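Cpftsy (Physcomitrella patens, PDB 4AK9) probably serves as the GTP-binding receptor of the chloroplast signal recognition particle, a SIMIBI GTPase taking part in protein delivery to the thylakoid membrane. Local coordinates at residues Phe97-Thr101 against Phe307-Val313; Val145-Ala150 against Phe200-Asp206; Ser172-Met176 against Gln190-Arg194. All blocks are in the same frame, centred on the assembly; numbering follows the deposited sequence.

Interaction 1: Phe97-Thr101 against Phe307-Val313; sequences FKLLT and FDAQSFV
The F97 ring has contacts on both faces and at one edge. Over one face sits Q310 OE1, 3.4 Å from F97 CD1, the amide plane 23° from that of the ring. On the opposite face T101 CG2 stands 3.8 Å above the F97 plane, offset toward the rim, while the backbone N of Q310 lies at the edge, in the ring plane. The Q310 chain bends at chi2 (56°), which brings OE1 back over the aromatic surface, and NE2 is bonded to D314 OD1, one turn further along the same helix. T101 is fixed as well: its hydroxyl donates to F97 O at 2.7 Å from OG1, and CG2 is then directed at A309 CB, 3.5 Å away. With a serine in place of F97, Q310 OE1 would probably lose the ring face beneath it, and a gap would open beside T101 CG2 and A309 CB.

A309 marks the nearest backbone approach, and its small methyl also receives L100 CB at 3.8 Å. From there L100 forks: CD1 meets F312 CD2 at 3.7 Å and also V313 CG2, whereas CD2 reaches F307 CZ at 4.1 Å. D308 caps the second helix, OD2 accepting from both N and OG of S311. V281 and V282 of helix 280-288 pack on F312, whose ring also meets that of F23 edge-to-face.

The short helical segments run at 144°, roughly antiparallel, with axes 9.7 Å apart. A buried apolar seam, centred on an alanine and bordered by a ring met by an amide oxygen, thus joins helix 85-101 to the C-terminal helix 309-316, consistent with the way the last helix of SRP-type GTPases packs against the helical N domain.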
loop_
_atom_site.group_PDB
_atom_site.type_symbol
_atom_site.label_atom_id
_atom_site.label_comp_id
_atom_site.label_asym_id
_atom_site.label_seq_id
_atom_site.Cartn_x
_atom_site.Cartn_y
_atom_site.Cartn_z
ATOM N N PHE A 97 10.069 -9.639 -14.793
ATOM C CA PHE A 97 9.921 -9.420 -16.224
ATOM C C PHE A 97 8.808 -10.285 -16.829
ATOM O O PHE A 97 8.008 -9.813 -17.621
ATOM C CB PHE A 97 11.244 -9.674 -16.950
ATOM C CG PHE A 97 11.143 -9.515 -18.433
ATOM C CD1 PHE A 97 11.201 -8.262 -19.003
ATOM C CD2 PHE A 97 10.958 -10.620 -19.257
ATOM C CE1 PHE A 97 11.082 -8.110 -20.381
ATOM C CE2 PHE A 97 10.860 -10.470 -20.630
ATOM C CZ PHE A 97 10.919 -9.212 -21.191
ATOM N N LYS A 98 8.751 -11.559 -16.448
ATOM C CA LYS A 98 7.695 -12.427 -16.968
ATOM C C LYS A 98 6.298 -11.980 -16.582
ATOM O O LYS A 98 5.402 -11.967 -17.426
ATOM C CB LYS A 98 7.937 -13.872 -16.527
ATOM C CG LYS A 98 9.138 -14.454 -17.222
ATOM C CD LYS A 98 9.421 -15.892 -16.814
ATOM C CE LYS A 98 8.334 -16.856 -17.308
ATOM N NZ LYS A 98 7.143 -16.952 -16.405
ATOM N N LEU A 99 6.112 -11.620 -15.314
ATOM C CA LEU A 99 4.812 -11.150 -14.855
ATOM C C LEU A 99 4.387 -9.931 -15.649
ATOM O O LEU A 99 3.199 -9.760 -15.920
ATOM C CB LEU A 99 4.865 -10.756 -13.387
ATOM C CG LEU A 99 4.853 -11.878 -12.361
ATOM C CD1 LEU A 99 4.538 -11.249 -10.998
ATOM C CD2 LEU A 99 3.797 -12.912 -12.737
ATOM N N LEU A 100 5.353 -9.084 -16.033
ATOM C CA LEU A 100 5.041 -7.846 -16.772
ATOM C C LEU A 100 4.692 -8.053 -18.244
ATOM O O LEU A 100 4.136 -7.174 -18.889
ATOM C CB LEU A 100 6.187 -6.815 -16.641
ATOM C CG LEU A 100 6.323 -6.104 -15.277
ATOM C CD1 LEU A 100 7.732 -5.437 -15.181
ATOM C CD2 LEU A 100 5.226 -5.047 -15.120
ATOM N N THR A 101 5.025 -9.222 -18.784
ATOM C CA THR A 101 4.971 -9.399 -20.220
ATOM C C THR A 101 4.201 -10.634 -20.712
ATOM O O THR A 101 3.785 -10.676 -21.867
ATOM C CB THR A 101 6.407 -9.538 -20.781
ATOM O OG1 THR A 101 7.080 -10.598 -20.069
ATOM C CG2 THR A 101 7.200 -8.235 -20.619
ATOM N N PHE A 307 6.390 2.828 -21.516
ATOM C CA PHE A 307 6.817 1.772 -20.628
ATOM C C PHE A 307 7.533 0.639 -21.370
ATOM O O PHE A 307 7.130 0.225 -22.456
ATOM C CB PHE A 307 5.614 1.213 -19.857
ATOM C CG PHE A 307 5.995 0.220 -18.802
ATOM C CD1 PHE A 307 6.550 0.643 -17.614
ATOM C CD2 PHE A 307 5.797 -1.143 -19.013
ATOM C CE1 PHE A 307 6.927 -0.282 -16.622
ATOM C CE2 PHE A 307 6.146 -2.056 -18.033
ATOM C CZ PHE A 307 6.716 -1.623 -16.845
ATOM N N ASP A 308 8.607 0.130 -20.783
ATOM C CA ASP A 308 9.235 -1.086 -21.282
ATOM C C ASP A 308 9.626 -1.939 -20.080
ATOM O O ASP A 308 10.307 -1.460 -19.175
ATOM C CB ASP A 308 10.482 -0.758 -22.110
ATOM C CG ASP A 308 11.219 -1.996 -22.542
ATOM O OD1 ASP A 308 10.672 -2.740 -23.396
ATOM O OD2 ASP A 308 12.337 -2.255 -22.033
ATOM N N ALA A 309 9.201 -3.198 -20.082
ATOM C CA ALA A 309 9.354 -4.070 -18.919
ATOM C C ALA A 309 10.825 -4.299 -18.569
ATOM O O ALA A 309 11.223 -4.218 -17.429
ATOM C CB ALA A 309 8.664 -5.391 -19.173
ATOM N N GLN A 310 11.652 -4.582 -19.568
ATOM C CA GLN A 310 13.072 -4.753 -19.254
ATOM C C GLN A 310 13.726 -3.491 -18.655
ATOM O O GLN A 310 14.469 -3.577 -17.676
ATOM C CB GLN A 310 13.847 -5.275 -20.463
ATOM C CG GLN A 310 15.217 -5.832 -20.089
ATOM C CD GLN A 310 15.146 -6.936 -19.047
ATOM O OE1 GLN A 310 14.577 -8.008 -19.287
ATOM N NE2 GLN A 310 15.727 -6.676 -17.865
ATOM N N SER A 311 13.449 -2.327 -19.232
ATOM C CA SER A 311 14.012 -1.077 -18.707
ATOM C C SER A 311 13.558 -0.820 -17.285
ATOM O O SER A 311 14.327 -0.334 -16.450
ATOM C CB SER A 311 13.550 0.102 -19.560
ATOM O OG SER A 311 13.832 -0.170 -20.928
ATOM N N PHE A 312 12.298 -1.131 -17.016
ATOM C CA PHE A 312 11.757 -0.934 -15.681
ATOM C C PHE A 312 12.475 -1.832 -14.684
ATOM O O PHE A 312 12.883 -1.383 -13.599
ATOM C CB PHE A 312 10.249 -1.222 -15.698
ATOM C CG PHE A 312 9.608 -1.224 -14.346
ATOM C CD1 PHE A 312 9.333 -0.034 -13.684
ATOM C CD2 PHE A 312 9.271 -2.433 -13.725
ATOM C CE1 PHE A 312 8.726 -0.057 -12.408
ATOM C CE2 PHE A 312 8.657 -2.455 -12.444
ATOM C CZ PHE A 312 8.386 -1.251 -11.807
ATOM N N VAL A 313 12.656 -3.103 -15.047
ATOM C CA VAL A 313 13.277 -4.035 -14.125
ATOM C C VAL A 313 14.725 -3.592 -13.865
ATOM O O VAL A 313 15.203 -3.595 -12.714
ATOM C CB VAL A 313 13.226 -5.503 -14.646
ATOM C CG1 VAL A 313 14.044 -6.426 -13.729
ATOM C CG2 VAL A 313 11.762 -5.983 -14.717
#

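Interaction 2: Val145-Ala150 against Phe200-Asp206; sequences VKVLMA and FDVVLCD
F200 is a flat wedge inserted between two side chains of the neighbouring segment. K146 CE lies 3.6 Å above the centre of one face, and L148 CB rests on the opposite face, displaced toward the rim. The K146 chain is extended, with CG anti to the backbone N (chi1 179°), and runs across the ring until NZ stands 4.4 Å from the F200 centroid, a cation-pi contact; E198 O takes a hydrogen bond from the same NZ.

Beside this wedge D201 turns back to accept K146 N on the anti lone pair of OD2 at 2.9 Å, its other oxygen being paired with R115. K146 O, in return, receives both D201 N and V202 N, and V145 CG1 settles against V202 CG2 and D201 CB, 3.6 Å from each. Regular parallel pairing follows, L148 N to V202 O, L204 N to L148 O and A150 N to L204 O, and ends with D206 N on A150 O.

V147, M149, V202 and L204 share one face, where V147 CG1 nestles against L204 CD2 at 3.8 Å; L148, A150, V203 and C205 form the other. Helix 126-142 covers the first and helix 184-197 the second. Strand 147-150 is flanked beyond by strand 173-175, and strand 202-205 by strand 117-123, so the pair lies inside the P-loop-type GTPase sheet.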
loop_
_atom_site.group_PDB
_atom_site.type_symbol
_atom_site.label_atom_id
_atom_site.label_comp_id
_atom_site.label_asym_id
_atom_site.label_seq_id
_atom_site.Cartn_x
_atom_site.Cartn_y
_atom_site.Cartn_z
ATOM N N VAL A 145 3.292 14.660 -35.837
ATOM C CA VAL A 145 1.882 14.275 -35.810
ATOM C C VAL A 145 0.988 15.497 -35.514
ATOM O O VAL A 145 1.293 16.313 -34.638
ATOM C CB VAL A 145 1.658 13.157 -34.751
ATOM C CG1 VAL A 145 0.184 12.768 -34.639
ATOM C CG2 VAL A 145 2.529 11.943 -35.083
ATOM N N LYS A 146 -0.104 15.617 -36.259
ATOM C CA LYS A 146 -1.048 16.721 -36.087
ATOM C C LYS A 146 -2.148 16.386 -35.051
ATOM O O LYS A 146 -2.996 15.505 -35.281
ATOM C CB LYS A 146 -1.672 17.051 -37.441
ATOM C CG LYS A 146 -2.691 18.168 -37.436
ATOM C CD LYS A 146 -3.134 18.448 -38.873
ATOM C CE LYS A 146 -4.196 19.544 -38.936
ATOM N NZ LYS A 146 -4.907 19.490 -40.256
ATOM N N VAL A 147 -2.153 17.119 -33.935
ATOM C CA VAL A 147 -2.961 16.767 -32.767
ATOM C C VAL A 147 -4.108 17.734 -32.531
ATOM O O VAL A 147 -3.924 18.956 -32.621
ATOM C CB VAL A 147 -2.102 16.787 -31.463
ATOM C CG1 VAL A 147 -2.962 16.513 -30.239
ATOM C CG2 VAL A 147 -0.960 15.795 -31.567
ATOM N N LEU A 148 -5.284 17.188 -32.222
ATOM C CA LEU A 148 -6.420 17.988 -31.780
ATOM C C LEU A 148 -6.834 17.572 -30.373
ATOM O O LEU A 148 -7.054 16.391 -30.117
ATOM C CB LEU A 148 -7.613 17.811 -32.727
ATOM C CG LEU A 148 -8.926 18.469 -32.289
ATOM C CD1 LEU A 148 -8.794 19.988 -32.365
ATOM C CD2 LEU A 148 -10.137 18.000 -33.149
ATOM N N MET A 149 -6.962 18.538 -29.468
ATOM C CA MET A 149 -7.401 18.228 -28.110
ATOM C C MET A 149 -8.881 18.482 -27.953
ATOM O O MET A 149 -9.433 19.405 -28.560
ATOM C CB MET A 149 -6.612 19.047 -27.076
ATOM C CG MET A 149 -5.138 18.738 -27.042
ATOM S SD MET A 149 -4.330 19.801 -25.817
ATOM C CE MET A 149 -2.657 19.279 -25.932
ATOM N N ALA A 150 -9.540 17.661 -27.133
ATOM C CA ALA A 150 -10.964 17.825 -26.871
ATOM C C ALA A 150 -11.220 17.943 -25.384
ATOM O O ALA A 150 -10.892 17.014 -24.598
ATOM C CB ALA A 150 -11.752 16.645 -27.452
ATOM N N PHE A 200 -6.794 15.771 -39.249
ATOM C CA PHE A 200 -5.948 15.637 -38.048
ATOM C C PHE A 200 -5.518 14.183 -37.888
ATOM O O PHE A 200 -6.252 13.279 -38.286
ATOM C CB PHE A 200 -6.729 16.065 -36.808
ATOM C CG PHE A 200 -6.782 17.561 -36.593
ATOM C CD1 PHE A 200 -7.803 18.330 -37.152
ATOM C CD2 PHE A 200 -5.815 18.200 -35.820
ATOM C CE1 PHE A 200 -7.860 19.711 -36.949
ATOM C CE2 PHE A 200 -5.859 19.578 -35.614
ATOM C CZ PHE A 200 -6.883 20.336 -36.175
ATOM N N ASP A 201 -4.357 13.935 -37.288
ATOM C CA ASP A 201 -3.881 12.557 -37.167
ATOM C C ASP A 201 -4.367 11.882 -35.890
ATOM O O ASP A 201 -4.573 10.667 -35.866
ATOM C CB ASP A 201 -2.364 12.496 -37.206
ATOM C CG ASP A 201 -1.796 13.019 -38.520
ATOM O OD1 ASP A 201 -2.012 12.365 -39.569
ATOM O OD2 ASP A 201 -1.124 14.076 -38.501
ATOM N N VAL A 202 -4.520 12.667 -34.826
ATOM C CA VAL A 202 -4.818 12.096 -33.501
ATOM C C VAL A 202 -5.700 13.076 -32.763
ATOM O O VAL A 202 -5.470 14.287 -32.845
ATOM C CB VAL A 202 -3.537 11.917 -32.655
ATOM C CG1 VAL A 202 -3.899 11.460 -31.261
ATOM C CG2 VAL A 202 -2.593 10.889 -33.282
ATOM N N VAL A 203 -6.725 12.566 -32.082
ATOM C CA VAL A 203 -7.546 13.384 -31.210
ATOM C C VAL A 203 -7.320 12.884 -29.781
ATOM O O VAL A 203 -7.448 11.688 -29.517
ATOM C CB VAL A 203 -9.032 13.225 -31.500
ATOM C CG1 VAL A 203 -9.865 14.073 -30.543
ATOM C CG2 VAL A 203 -9.336 13.579 -32.960
ATOM N N LEU A 204 -6.978 13.798 -28.881
ATOM C CA LEU A 204 -6.736 13.470 -27.467
ATOM C C LEU A 204 -7.896 14.003 -26.643
ATOM O O LEU A 204 -8.063 15.209 -26.496
ATOM C CB LEU A 204 -5.414 14.098 -26.993
ATOM C CG LEU A 204 -4.090 13.327 -26.996
ATOM C CD1 LEU A 204 -4.114 12.154 -27.926
ATOM C CD2 LEU A 204 -2.838 14.208 -27.246
ATOM N N CYS A 205 -8.715 13.110 -26.093
ATOM C CA CYS A 205 -9.958 13.511 -25.378
ATOM C C CYS A 205 -9.826 13.498 -23.868
ATOM O O CYS A 205 -9.442 12.481 -23.287
ATOM C CB CYS A 205 -11.110 12.548 -25.729
ATOM S SG CYS A 205 -11.477 12.425 -27.494
ATOM N N ASP A 206 -10.172 14.598 -23.222
ATOM C CA ASP A 206 -10.301 14.595 -21.767
ATOM C C ASP A 206 -11.721 14.186 -21.426
ATOM O O ASP A 206 -12.629 14.352 -22.237
ATOM C CB ASP A 206 -10.004 15.974 -21.199
ATOM C CG ASP A 206 -9.700 15.942 -19.698
ATOM O OD1 ASP A 206 -9.597 14.824 -19.118
ATOM O OD2 ASP A 206 -9.543 17.038 -19.111
#

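Interaction 3: Ser172-Met176 against Gln190-Arg194; sequences SEIVM and QAVRR
R194 reaches across to E173, NH2 lying 3.8 Å from E173 OE1, a long salt bridge. The carboxylate oxygen comes to the edge of the guanidinium, near its plane, but the two flat groups are turned 62° apart. NE of R194 has a second acidic neighbour, E198, in a weak, long ion pair.

A chi1 of 176° sends the R194 chain away from its own backbone N and, extended as far as NE, along V175, whose CG2 lies 3.8 Å from R194 NH1. V175 is the apolar centre. Its CG2 also touches A191 CB at 3.7 Å, and its CG1 meets the amide end of Q190 at 4.1 Å from CD. A191, small enough to allow its CA within 5.8 Å of V175 CA, is consistent with close packing, while I174 points to the other side, against L163 and A167 of helix 158-170. Helix 184-197, which leads on to strand 202-205, is thus layered on edge strand 173-175, as in alpha/beta P-loop GTPases.

V175 and A191 therefore carry the buried part of this joint, and the loose E173-R194 pair at its more exposed margin is likely to add only modest electrostatic attraction.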
loop_
_atom_site.group_PDB
_atom_site.type_symbol
_atom_site.label_atom_id
_atom_site.label_comp_id
_atom_site.label_asym_id
_atom_site.label_seq_id
_atom_site.Cartn_x
_atom_site.Cartn_y
_atom_site.Cartn_z
ATOM N N SER A 172 -0.879 22.337 -30.379
ATOM C CA SER A 172 -2.042 21.527 -30.741
ATOM C C SER A 172 -3.249 22.425 -30.850
ATOM O O SER A 172 -3.317 23.459 -30.175
ATOM C CB SER A 172 -2.314 20.474 -29.656
ATOM O OG SER A 172 -1.165 19.665 -29.450
ATOM N N GLU A 173 -4.214 22.026 -31.678
ATOM C CA GLU A 173 -5.510 22.709 -31.720
ATOM C C GLU A 173 -6.396 22.148 -30.622
ATOM O O GLU A 173 -6.111 21.067 -30.088
ATOM C CB GLU A 173 -6.181 22.512 -33.088
ATOM C CG GLU A 173 -5.312 22.959 -34.269
ATOM C CD GLU A 173 -5.062 24.468 -34.279
ATOM O OE1 GLU A 173 -6.058 25.234 -34.235
ATOM O OE2 GLU A 173 -3.873 24.884 -34.326
ATOM N N ILE A 174 -7.466 22.862 -30.285
ATOM C CA ILE A 174 -8.348 22.406 -29.218
ATOM C C ILE A 174 -9.816 22.715 -29.485
ATOM O O ILE A 174 -10.151 23.793 -29.984
ATOM C CB ILE A 174 -7.920 22.984 -27.833
ATOM C CG1 ILE A 174 -8.870 22.522 -26.720
ATOM C CG2 ILE A 174 -7.870 24.518 -27.857
ATOM C CD1 ILE A 174 -8.263 22.646 -25.323
ATOM N N VAL A 175 -10.684 21.746 -29.179
ATOM C CA VAL A 175 -12.128 21.956 -29.213
ATOM C C VAL A 175 -12.635 22.075 -27.785
ATOM O O VAL A 175 -12.354 21.201 -26.936
ATOM C CB VAL A 175 -12.866 20.776 -29.889
ATOM C CG1 VAL A 175 -14.378 20.890 -29.660
ATOM C CG2 VAL A 175 -12.523 20.681 -31.393
ATOM N N MET A 176 -13.388 23.140 -27.507
ATOM C CA MET A 176 -13.951 23.345 -26.175
ATOM C C MET A 176 -15.479 23.478 -26.162
ATOM O O MET A 176 -16.108 23.562 -27.218
ATOM C CB MET A 176 -13.293 24.556 -25.514
ATOM C CG MET A 176 -11.775 24.446 -25.472
ATOM S SD MET A 176 -11.006 25.793 -24.563
ATOM C CE MET A 176 -11.995 25.745 -23.063
ATOM N N GLN A 190 -18.141 16.626 -31.529
ATOM C CA GLN A 190 -17.707 17.780 -32.310
ATOM C C GLN A 190 -16.212 17.708 -32.643
ATOM O O GLN A 190 -15.814 17.984 -33.769
ATOM C CB GLN A 190 -18.030 19.067 -31.554
ATOM C CG GLN A 190 -17.620 20.351 -32.281
ATOM C CD GLN A 190 -17.983 21.600 -31.486
ATOM O OE1 GLN A 190 -18.822 21.550 -30.573
ATOM N NE2 GLN A 190 -17.345 22.725 -31.820
ATOM N N ALA A 191 -15.372 17.332 -31.677
ATOM C CA ALA A 191 -13.945 17.238 -31.965
ATOM C C ALA A 191 -13.626 16.106 -32.913
ATOM O O ALA A 191 -12.752 16.241 -33.760
ATOM C CB ALA A 191 -13.144 17.059 -30.671
ATOM N N VAL A 192 -14.308 14.965 -32.763
ATOM C CA VAL A 192 -14.006 13.863 -33.666
ATOM C C VAL A 192 -14.411 14.209 -35.104
ATOM O O VAL A 192 -13.636 13.956 -36.045
ATOM C CB VAL A 192 -14.616 12.534 -33.217
ATOM C CG1 VAL A 192 -14.262 11.456 -34.203
ATOM C CG2 VAL A 192 -14.054 12.162 -31.822
ATOM N N ARG A 193 -15.577 14.821 -35.248
ATOM C CA ARG A 193 -16.054 15.243 -36.572
ATOM C C ARG A 193 -15.074 16.205 -37.205
ATOM O O ARG A 193 -14.711 16.064 -38.374
ATOM C CB ARG A 193 -17.418 15.922 -36.457
ATOM C CG ARG A 193 -18.553 14.967 -36.137
ATOM C CD ARG A 193 -19.909 15.612 -36.438
ATOM N NE ARG A 193 -20.151 16.823 -35.647
ATOM C CZ ARG A 193 -20.718 16.816 -34.441
ATOM N NH1 ARG A 193 -21.085 15.664 -33.894
ATOM N NH2 ARG A 193 -20.923 17.953 -33.780
ATOM N N ARG A 194 -14.627 17.177 -36.410
ATOM C CA ARG A 194 -13.693 18.183 -36.901
ATOM C C ARG A 194 -12.383 17.551 -37.337
ATOM O O ARG A 194 -11.773 17.965 -38.322
ATOM C CB ARG A 194 -13.453 19.263 -35.841
ATOM C CG ARG A 194 -12.405 20.277 -36.271
ATOM C CD ARG A 194 -12.333 21.487 -35.355
ATOM N NE ARG A 194 -11.090 22.213 -35.611
ATOM C CZ ARG A 194 -10.545 23.093 -34.781
ATOM N NH1 ARG A 194 -11.135 23.373 -33.621
ATOM N NH2 ARG A 194 -9.400 23.682 -35.110
#

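Interactions 2 and 3 adjoin, their centres about 7 Å apart, and both reach the same sheet, where strands 147-150 and 173-175 are neighbours: the backbone of M149 is hydrogen-bonded to those of E173 and V175, and A191 packs on A150. Along the chain, interaction 3 lies inside the loop closed by interaction 2, and both inside that closed by interaction 1. Interaction 1 lies on the opposite side of the chain's centre, about 29 Å from interaction 2 between centres, and joins two helices. Interactions 1 and 2 are buried, the first held by apolar side chains, the second mainly by regular backbone bonding. Interaction 3, only partly buried, mixes a small apolar centre with loosely paired charges.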